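Local coordinates for replication protein A (PDB 3E0E) that probably binds DNA as an archaeal replication protein, the piece described being one OB-fold domain of a much longer chain, at residues Thr15-Lys27 with Gln38-Ile51. Numbering follows the deposited sequence.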
ATOM      1  N   THR A  15       1.696  -8.983   5.147  1.00 10.95           N
ATOM      2  CA  THR A  15       0.451  -8.534   4.557  1.00 11.54           C
ATOM      3  C   THR A  15      -0.372  -7.803   5.604  1.00 11.54           C
ATOM      4  O   THR A  15      -0.386  -8.190   6.770  1.00 11.07           O
ATOM      5  CB  THR A  15      -0.371  -9.740   4.047  1.00 13.55           C
ATOM      6  OG1 THR A  15       0.416 -10.501   3.123  1.00 14.05           O
ATOM      7  CG2 THR A  15      -1.638  -9.273   3.356  1.00 14.92           C
ATOM      8  N   ILE A  16      -1.042  -6.737   5.186  1.00 10.82           N
ATOM      9  CA  ILE A  16      -1.913  -5.981   6.077  1.00  9.52           C
ATOM     10  C   ILE A  16      -3.228  -5.782   5.341  1.00 10.71           C
ATOM     11  O   ILE A  16      -3.249  -5.718   4.111  1.00 10.07           O
ATOM     12  CB  ILE A  16      -1.351  -4.577   6.437  1.00 10.04           C
ATOM     13  CG1 ILE A  16      -1.114  -3.752   5.165  1.00  9.68           C
ATOM     14  CG2 ILE A  16      -0.084  -4.719   7.268  1.00  8.95           C
ATOM     15  CD1 ILE A  16      -0.765  -2.300   5.444  1.00 10.60           C
ATOM     16  N   ASN A  17      -4.324  -5.714   6.091  1.00  8.79           N
ATOM     17  CA  ASN A  17      -5.640  -5.481   5.509  1.00 10.11           C
ATOM     18  C   ASN A  17      -5.951  -4.081   5.991  1.00  9.95           C
ATOM     19  O   ASN A  17      -6.196  -3.868   7.179  1.00 10.85           O
ATOM     20  CB  ASN A  17      -6.668  -6.479   6.051  1.00  7.95           C
ATOM     21  CG  ASN A  17      -6.310  -7.906   5.719  1.00 11.89           C
ATOM     22  OD1 ASN A  17      -5.594  -8.167   4.751  1.00 12.56           O
ATOM     23  ND2 ASN A  17      -6.816  -8.846   6.509  1.00 13.98           N
ATOM     24  N   ALA A  18      -5.933  -3.124   5.073  1.00 10.23           N
ATOM     25  CA  ALA A  18      -6.135  -1.741   5.458  1.00 10.90           C
ATOM     26  C   ALA A  18      -6.982  -0.904   4.522  1.00 10.84           C
ATOM     27  O   ALA A  18      -7.110  -1.192   3.338  1.00 10.16           O
ATOM     28  CB  ALA A  18      -4.775  -1.076   5.637  1.00 13.49           C
ATOM     29  N   GLU A  19      -7.542   0.159   5.087  1.00 11.79           N
ATOM     30  CA  GLU A  19      -8.369   1.105   4.362  1.00 10.47           C
ATOM     31  C   GLU A  19      -7.494   2.088   3.590  1.00  9.60           C
ATOM     32  O   GLU A  19      -6.497   2.588   4.111  1.00 10.20           O
ATOM     33  CB  GLU A  19      -9.241   1.881   5.357  1.00 13.16           C
ATOM     34  CG  GLU A  19      -9.875   3.138   4.788  1.00 16.80           C
ATOM     35  CD  GLU A  19     -10.517   4.005   5.855  1.00 18.73           C
ATOM     36  OE1 GLU A  19     -10.997   5.104   5.509  1.00 20.64           O
ATOM     37  OE2 GLU A  19     -10.540   3.597   7.036  1.00 18.80           O
ATOM     38  N   VAL A  20      -7.868   2.357   2.347  1.00  9.88           N
ATOM     39  CA  VAL A  20      -7.139   3.319   1.535  1.00 10.56           C
ATOM     40  C   VAL A  20      -7.722   4.680   1.927  1.00 10.73           C
ATOM     41  O   VAL A  20      -8.858   5.000   1.590  1.00 12.17           O
ATOM     42  CB  VAL A  20      -7.355   3.057   0.026  1.00 10.15           C
ATOM     43  CG1 VAL A  20      -6.640   4.127  -0.794  1.00 11.88           C
ATOM     44  CG2 VAL A  20      -6.831   1.665  -0.337  1.00 10.45           C
ATOM     45  N   VAL A  21      -6.945   5.457   2.675  1.00 12.64           N
ATOM     46  CA  VAL A  21      -7.376   6.775   3.134  1.00 15.45           C
ATOM     47  C   VAL A  21      -7.134   7.810   2.050  1.00 16.70           C
ATOM     48  O   VAL A  21      -7.851   8.808   1.940  1.00 17.73           O
ATOM     49  CB  VAL A  21      -6.604   7.192   4.394  1.00 17.36           C
ATOM     50  CG1 VAL A  21      -7.046   8.583   4.842  1.00 19.18           C
ATOM     51  CG2 VAL A  21      -6.828   6.170   5.496  1.00 18.85           C
ATOM     52  N   THR A  22      -6.107   7.572   1.249  1.00 16.83           N
ATOM     53  CA  THR A  22      -5.785   8.486   0.171  1.00 18.99           C
ATOM     54  C   THR A  22      -5.043   7.747  -0.923  1.00 17.94           C
ATOM     55  O   THR A  22      -4.325   6.786  -0.664  1.00 13.11           O
ATOM     56  CB  THR A  22      -4.900   9.650   0.655  1.00 21.94           C
ATOM     57  OG1 THR A  22      -5.507  10.282   1.788  1.00 27.91           O
ATOM     58  CG2 THR A  22      -4.736  10.680  -0.453  1.00 25.79           C
ATOM     59  N   ALA A  23      -5.249   8.198  -2.153  1.00 18.05           N
ATOM     60  CA  ALA A  23      -4.588   7.628  -3.314  1.00 17.94           C
ATOM     61  C   ALA A  23      -4.071   8.847  -4.065  1.00 17.89           C
ATOM     62  O   ALA A  23      -4.851   9.706  -4.468  1.00 20.21           O
ATOM     63  CB  ALA A  23      -5.585   6.852  -4.160  1.00 18.39           C
ATOM     64  N   TYR A  24      -2.757   8.941  -4.232  1.00 17.84           N
ATOM     65  CA  TYR A  24      -2.179  10.093  -4.908  1.00 16.88           C
ATOM     66  C   TYR A  24      -1.999   9.879  -6.403  1.00 16.45           C
ATOM     67  O   TYR A  24      -2.060   8.753  -6.891  1.00 15.27           O
ATOM     68  CB  TYR A  24      -0.849  10.460  -4.249  1.00 19.12           C
ATOM     69  CG  TYR A  24      -1.007  10.740  -2.772  1.00 22.30           C
ATOM     70  CD1 TYR A  24      -0.839   9.729  -1.830  1.00 23.11           C
ATOM     71  CD2 TYR A  24      -1.394  12.003  -2.323  1.00 24.50           C
ATOM     72  CE1 TYR A  24      -1.055   9.963  -0.477  1.00 23.83           C
ATOM     73  CE2 TYR A  24      -1.614  12.249  -0.971  1.00 24.84           C
ATOM     74  CZ  TYR A  24      -1.445  11.224  -0.054  1.00 24.61           C
ATOM     75  OH  TYR A  24      -1.679  11.453   1.282  1.00 26.38           O
ATOM     76  N   PRO A  25      -1.800  10.971  -7.155  1.00 14.74           N
ATOM     77  CA  PRO A  25      -1.618  10.885  -8.604  1.00 14.76           C
ATOM     78  C   PRO A  25      -0.404  10.055  -8.985  1.00 12.60           C
ATOM     79  O   PRO A  25       0.656  10.171  -8.367  1.00 12.72           O
ATOM     80  CB  PRO A  25      -1.459  12.342  -9.017  1.00 15.09           C
ATOM     81  CG  PRO A  25      -2.279  13.071  -8.007  1.00 15.02           C
ATOM     82  CD  PRO A  25      -1.904  12.376  -6.725  1.00 14.83           C
ATOM     83  N   LYS A  26      -0.570   9.223 -10.008  1.00 13.87           N
ATOM     84  CA  LYS A  26       0.505   8.374 -10.496  1.00 12.50           C
ATOM     85  C   LYS A  26       1.604   9.235 -11.110  1.00 12.96           C
ATOM     86  O   LYS A  26       1.327  10.241 -11.767  1.00 13.28           O
ATOM     87  CB  LYS A  26      -0.039   7.401 -11.549  1.00 13.12           C
ATOM     88  CG  LYS A  26       0.979   6.425 -12.091  1.00 15.42           C
ATOM     89  CD  LYS A  26       0.384   5.529 -13.172  1.00 15.68           C
ATOM     90  CE  LYS A  26      -0.112   6.321 -14.376  1.00 16.65           C
ATOM     91  NZ  LYS A  26      -0.358   5.433 -15.560  1.00 16.20           N
ATOM     92  N   LYS A  27       2.851   8.838 -10.888  1.00 10.56           N
ATOM     93  CA  LYS A  27       3.998   9.560 -11.425  1.00 12.42           C
ATOM     94  C   LYS A  27       4.753   8.628 -12.362  1.00 12.59           C
ATOM     95  O   LYS A  27       5.115   7.521 -11.975  1.00 12.81           O
ATOM     96  CB  LYS A  27       4.904  10.011 -10.280  1.00 14.36           C
ATOM     97  CG  LYS A  27       4.210  10.941  -9.293  1.00 18.62           C
ATOM     98  CD  LYS A  27       5.029  11.138  -8.035  1.00 22.65           C
ATOM     99  CE  LYS A  27       4.344  12.096  -7.071  1.00 24.41           C
ATOM    100  NZ  LYS A  27       2.984  11.615  -6.698  1.00 26.97           N
ATOM    101  N   GLN A  38       6.774   3.593 -13.041  1.00 13.85           N
ATOM    102  CA  GLN A  38       5.631   4.343 -12.525  1.00 13.60           C
ATOM    103  C   GLN A  38       5.560   4.198 -11.018  1.00 11.06           C
ATOM    104  O   GLN A  38       6.084   3.243 -10.454  1.00 10.89           O
ATOM    105  CB  GLN A  38       4.308   3.805 -13.071  1.00 16.17           C
ATOM    106  CG  GLN A  38       4.168   3.757 -14.560  1.00 18.58           C
ATOM    107  CD  GLN A  38       2.739   3.482 -14.963  1.00 17.27           C
ATOM    108  OE1 GLN A  38       2.144   2.468 -14.571  1.00 19.14           O
ATOM    109  NE2 GLN A  38       2.169   4.386 -15.740  1.00 17.09           N
ATOM    110  N   LEU A  39       4.891   5.150 -10.379  1.00  9.84           N
ATOM    111  CA  LEU A  39       4.697   5.129  -8.933  1.00 11.05           C
ATOM    112  C   LEU A  39       3.336   5.705  -8.588  1.00 11.03           C
ATOM    113  O   LEU A  39       2.947   6.749  -9.102  1.00 10.38           O
ATOM    114  CB  LEU A  39       5.775   5.955  -8.206  1.00 10.55           C
ATOM    115  CG  LEU A  39       5.607   6.241  -6.700  1.00 14.23           C
ATOM    116  CD1 LEU A  39       4.528   7.290  -6.480  1.00 15.42           C
ATOM    117  CD2 LEU A  39       5.297   4.962  -5.940  1.00 10.95           C
ATOM    118  N   LYS A  40       2.618   5.020  -7.708  1.00 11.23           N
ATOM    119  CA  LYS A  40       1.325   5.495  -7.239  1.00 10.47           C
ATOM    120  C   LYS A  40       1.390   5.289  -5.730  1.00  9.97           C
ATOM    121  O   LYS A  40       1.537   4.159  -5.264  1.00 10.73           O
ATOM    122  CB  LYS A  40       0.183   4.665  -7.836  1.00 12.88           C
ATOM    123  CG  LYS A  40      -1.007   5.487  -8.335  1.00 19.68           C
ATOM    124  CD  LYS A  40      -2.291   5.196  -7.567  1.00 15.97           C
ATOM    125  CE  LYS A  40      -2.833   3.792  -7.821  1.00 16.90           C
ATOM    126  NZ  LYS A  40      -3.849   3.743  -8.922  1.00 15.97           N
ATOM    127  N   SER A  41       1.326   6.376  -4.970  1.00  9.65           N
ATOM    128  CA  SER A  41       1.369   6.275  -3.520  1.00 11.28           C
ATOM    129  C   SER A  41      -0.027   6.182  -2.918  1.00  9.76           C
ATOM    130  O   SER A  41      -0.976   6.789  -3.413  1.00 11.27           O
ATOM    131  CB  SER A  41       2.096   7.481  -2.916  1.00 11.78           C
ATOM    132  OG  SER A  41       3.435   7.550  -3.371  1.00 17.58           O
ATOM    133  N   LEU A  42      -0.134   5.417  -1.838  1.00  8.82           N
ATOM    134  CA  LEU A  42      -1.392   5.245  -1.127  1.00 11.34           C
ATOM    135  C   LEU A  42      -1.138   5.513   0.342  1.00 10.58           C
ATOM    136  O   LEU A  42      -0.034   5.293   0.833  1.00 11.47           O
ATOM    137  CB  LEU A  42      -1.904   3.805  -1.239  1.00 11.28           C
ATOM    138  CG  LEU A  42      -2.149   3.198  -2.617  1.00 11.42           C
ATOM    139  CD1 LEU A  42      -2.710   1.781  -2.462  1.00 11.74           C
ATOM    140  CD2 LEU A  42      -3.112   4.077  -3.387  1.00 12.58           C
ATOM    141  N   PHE A  43      -2.143   6.020   1.042  1.00  9.27           N
ATOM    142  CA  PHE A  43      -1.996   6.195   2.473  1.00 10.60           C
ATOM    143  C   PHE A  43      -2.976   5.174   3.021  1.00 10.04           C
ATOM    144  O   PHE A  43      -4.173   5.235   2.751  1.00 10.69           O
ATOM    145  CB  PHE A  43      -2.356   7.605   2.937  1.00 14.87           C
ATOM    146  CG  PHE A  43      -1.848   7.913   4.314  1.00 19.00           C
ATOM    147  CD1 PHE A  43      -2.725   8.084   5.376  1.00 20.88           C
ATOM    148  CD2 PHE A  43      -0.479   7.978   4.556  1.00 20.68           C
ATOM    149  CE1 PHE A  43      -2.248   8.312   6.666  1.00 23.04           C
ATOM    150  CE2 PHE A  43       0.010   8.205   5.841  1.00 24.76           C
ATOM    151  CZ  PHE A  43      -0.878   8.372   6.898  1.00 24.01           C
ATOM    152  N   LEU A  44      -2.445   4.218   3.772  1.00 11.30           N
ATOM    153  CA  LEU A  44      -3.236   3.125   4.320  1.00  9.54           C
ATOM    154  C   LEU A  44      -3.424   3.240   5.819  1.00 10.71           C
ATOM    155  O   LEU A  44      -2.542   3.721   6.523  1.00 10.64           O
ATOM    156  CB  LEU A  44      -2.537   1.812   3.990  1.00  9.11           C
ATOM    157  CG  LEU A  44      -2.278   1.602   2.495  1.00  9.08           C
ATOM    158  CD1 LEU A  44      -1.264   0.495   2.308  1.00 11.29           C
ATOM    159  CD2 LEU A  44      -3.583   1.278   1.785  1.00 12.86           C
ATOM    160  N   LYS A  45      -4.567   2.775   6.309  1.00 10.61           N
ATOM    161  CA  LYS A  45      -4.848   2.846   7.734  1.00 13.56           C
ATOM    162  C   LYS A  45      -5.688   1.679   8.226  1.00 12.58           C
ATOM    163  O   LYS A  45      -6.528   1.163   7.498  1.00 11.93           O
ATOM    164  CB  LYS A  45      -5.599   4.146   8.052  1.00 17.56           C
ATOM    165  CG  LYS A  45      -5.985   4.291   9.523  1.00 21.29           C
ATOM    166  CD  LYS A  45      -6.856   5.513   9.795  1.00 24.56           C
ATOM    167  CE  LYS A  45      -8.263   5.347   9.235  1.00 27.36           C
ATOM    168  NZ  LYS A  45      -9.187   6.426   9.705  1.00 27.69           N
ATOM    169  N   ASP A  46      -5.427   1.241   9.455  1.00 11.99           N
ATOM    170  CA  ASP A  46      -6.241   0.207  10.079  1.00 12.83           C
ATOM    171  C   ASP A  46      -6.515   0.706  11.491  1.00 13.41           C
ATOM    172  O   ASP A  46      -6.254   1.873  11.776  1.00 13.33           O
ATOM    173  CB  ASP A  46      -5.579  -1.191  10.063  1.00 13.72           C
ATOM    174  CG  ASP A  46      -4.277  -1.274  10.844  1.00 12.08           C
ATOM    175  OD1 ASP A  46      -3.963  -0.401  11.676  1.00 12.39           O
ATOM    176  OD2 ASP A  46      -3.563  -2.274  10.625  1.00 13.74           O
ATOM    177  N   ASP A  47      -7.045  -0.141  12.369  1.00 14.39           N
ATOM    178  CA  ASP A  47      -7.360   0.315  13.718  1.00 16.00           C
ATOM    179  C   ASP A  47      -6.166   0.528  14.639  1.00 16.85           C
ATOM    180  O   ASP A  47      -6.344   0.907  15.797  1.00 17.21           O
ATOM    181  CB  ASP A  47      -8.361  -0.640  14.388  1.00 18.43           C
ATOM    182  CG  ASP A  47      -7.842  -2.062  14.492  1.00 22.76           C
ATOM    183  OD1 ASP A  47      -8.535  -2.901  15.112  1.00 23.36           O
ATOM    184  OD2 ASP A  47      -6.751  -2.350  13.958  1.00 24.55           O
ATOM    185  N   THR A  48      -4.954   0.315  14.130  1.00 13.53           N
ATOM    186  CA  THR A  48      -3.751   0.476  14.945  1.00 13.41           C
ATOM    187  C   THR A  48      -2.782   1.542  14.450  1.00 14.44           C
ATOM    188  O   THR A  48      -1.862   1.928  15.169  1.00 15.89           O
ATOM    189  CB  THR A  48      -2.961  -0.844  15.049  1.00 14.62           C
ATOM    190  OG1 THR A  48      -2.374  -1.154  13.778  1.00 11.80           O
ATOM    191  CG2 THR A  48      -3.875  -1.980  15.475  1.00 14.49           C
ATOM    192  N   GLY A  49      -2.967   2.010  13.224  1.00 15.48           N
ATOM    193  CA  GLY A  49      -2.069   3.026  12.708  1.00 15.15           C
ATOM    194  C   GLY A  49      -2.221   3.280  11.226  1.00 15.41           C
ATOM    195  O   GLY A  49      -3.186   2.836  10.606  1.00 13.69           O
ATOM    196  N   SER A  50      -1.260   3.999  10.662  1.00 13.10           N
ATOM    197  CA  SER A  50      -1.284   4.327   9.246  1.00 13.45           C
ATOM    198  C   SER A  50       0.117   4.188   8.665  1.00 14.22           C
ATOM    199  O   SER A  50       1.115   4.288   9.382  1.00 13.34           O
ATOM    200  CB  SER A  50      -1.783   5.757   9.049  1.00 16.37           C
ATOM    201  OG  SER A  50      -0.926   6.681   9.695  1.00 18.68           O
ATOM    202  N   ILE A  51       0.190   3.964   7.360  1.00 11.73           N
ATOM    203  CA  ILE A  51       1.476   3.809   6.702  1.00 11.66           C
ATOM    204  C   ILE A  51       1.334   4.108   5.214  1.00 12.13           C
ATOM    205  O   ILE A  51       0.261   3.926   4.642  1.00  7.62           O
ATOM    206  CB  ILE A  51       1.994   2.372   6.889  1.00 11.30           C
ATOM    207  CG1 ILE A  51       3.416   2.238   6.341  1.00 11.48           C
ATOM    208  CG2 ILE A  51       1.054   1.392   6.186  1.00 10.34           C
ATOM    209  CD1 ILE A  51       4.051   0.906   6.642  1.00 10.87           C
TER
HETATM  210  O   HOH W   1      -9.343   1.755   8.984  1.00 16.91           O
HETATM  211  O   HOH W   2     -11.702   5.992   8.523  1.00 18.25           O
HETATM  212  O   HOH W   3       1.758   8.872  -6.235  1.00 12.34           O
HETATM  213  O   HOH W   4       3.797   9.968  -4.433  1.00 35.49           O
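The carbonyl O of F43 is gripped twice by the facing strand: V21 N donates to it at 2.8 Å, nearly along the C=O axis, and T22 N adds a weak bond. V21 and T22 thus share one partner, forming a classic beta bulge in an antiparallel hairpin. With CG anti to its backbone N (chi1 -164°), F43 turns its ring edge to V21 CB, 4.1 Å from CD1. V21 CG2 presses tightly on K45 CB at 3.5 Å. E19 and K45 run side by side, yet OE2 and NZ stay 4.1 Å apart, bridged by a water that donates to OE2 and accepts from NZ. Beyond the bulge, Y24 N bonds almost straight to S41 O at 2.9 Å, the same oxygen lying at the Y24 ring edge, while T22 CG2 sits over the rim of one ring face. The ladder breaks, then resumes with two K27-L39 bonds. Here the K26 chain crosses Q38 and its NZ forms a salt bridge with D61; an alanine here would probably deprive D61 of its charged mate and leave Q38 less covered. On the sheet face opposite F43 and K45, V20 CG2 meets L44 CD2 at 3.9 Å and A23 CB meets L42 CD2 at 3.8 Å. This apolar face continues onto V64, L55 and V72, while strand 12-29 also pairs with strand 69-78, and strand 37-46 with strand 49-56, in the curled OB-fold sheet.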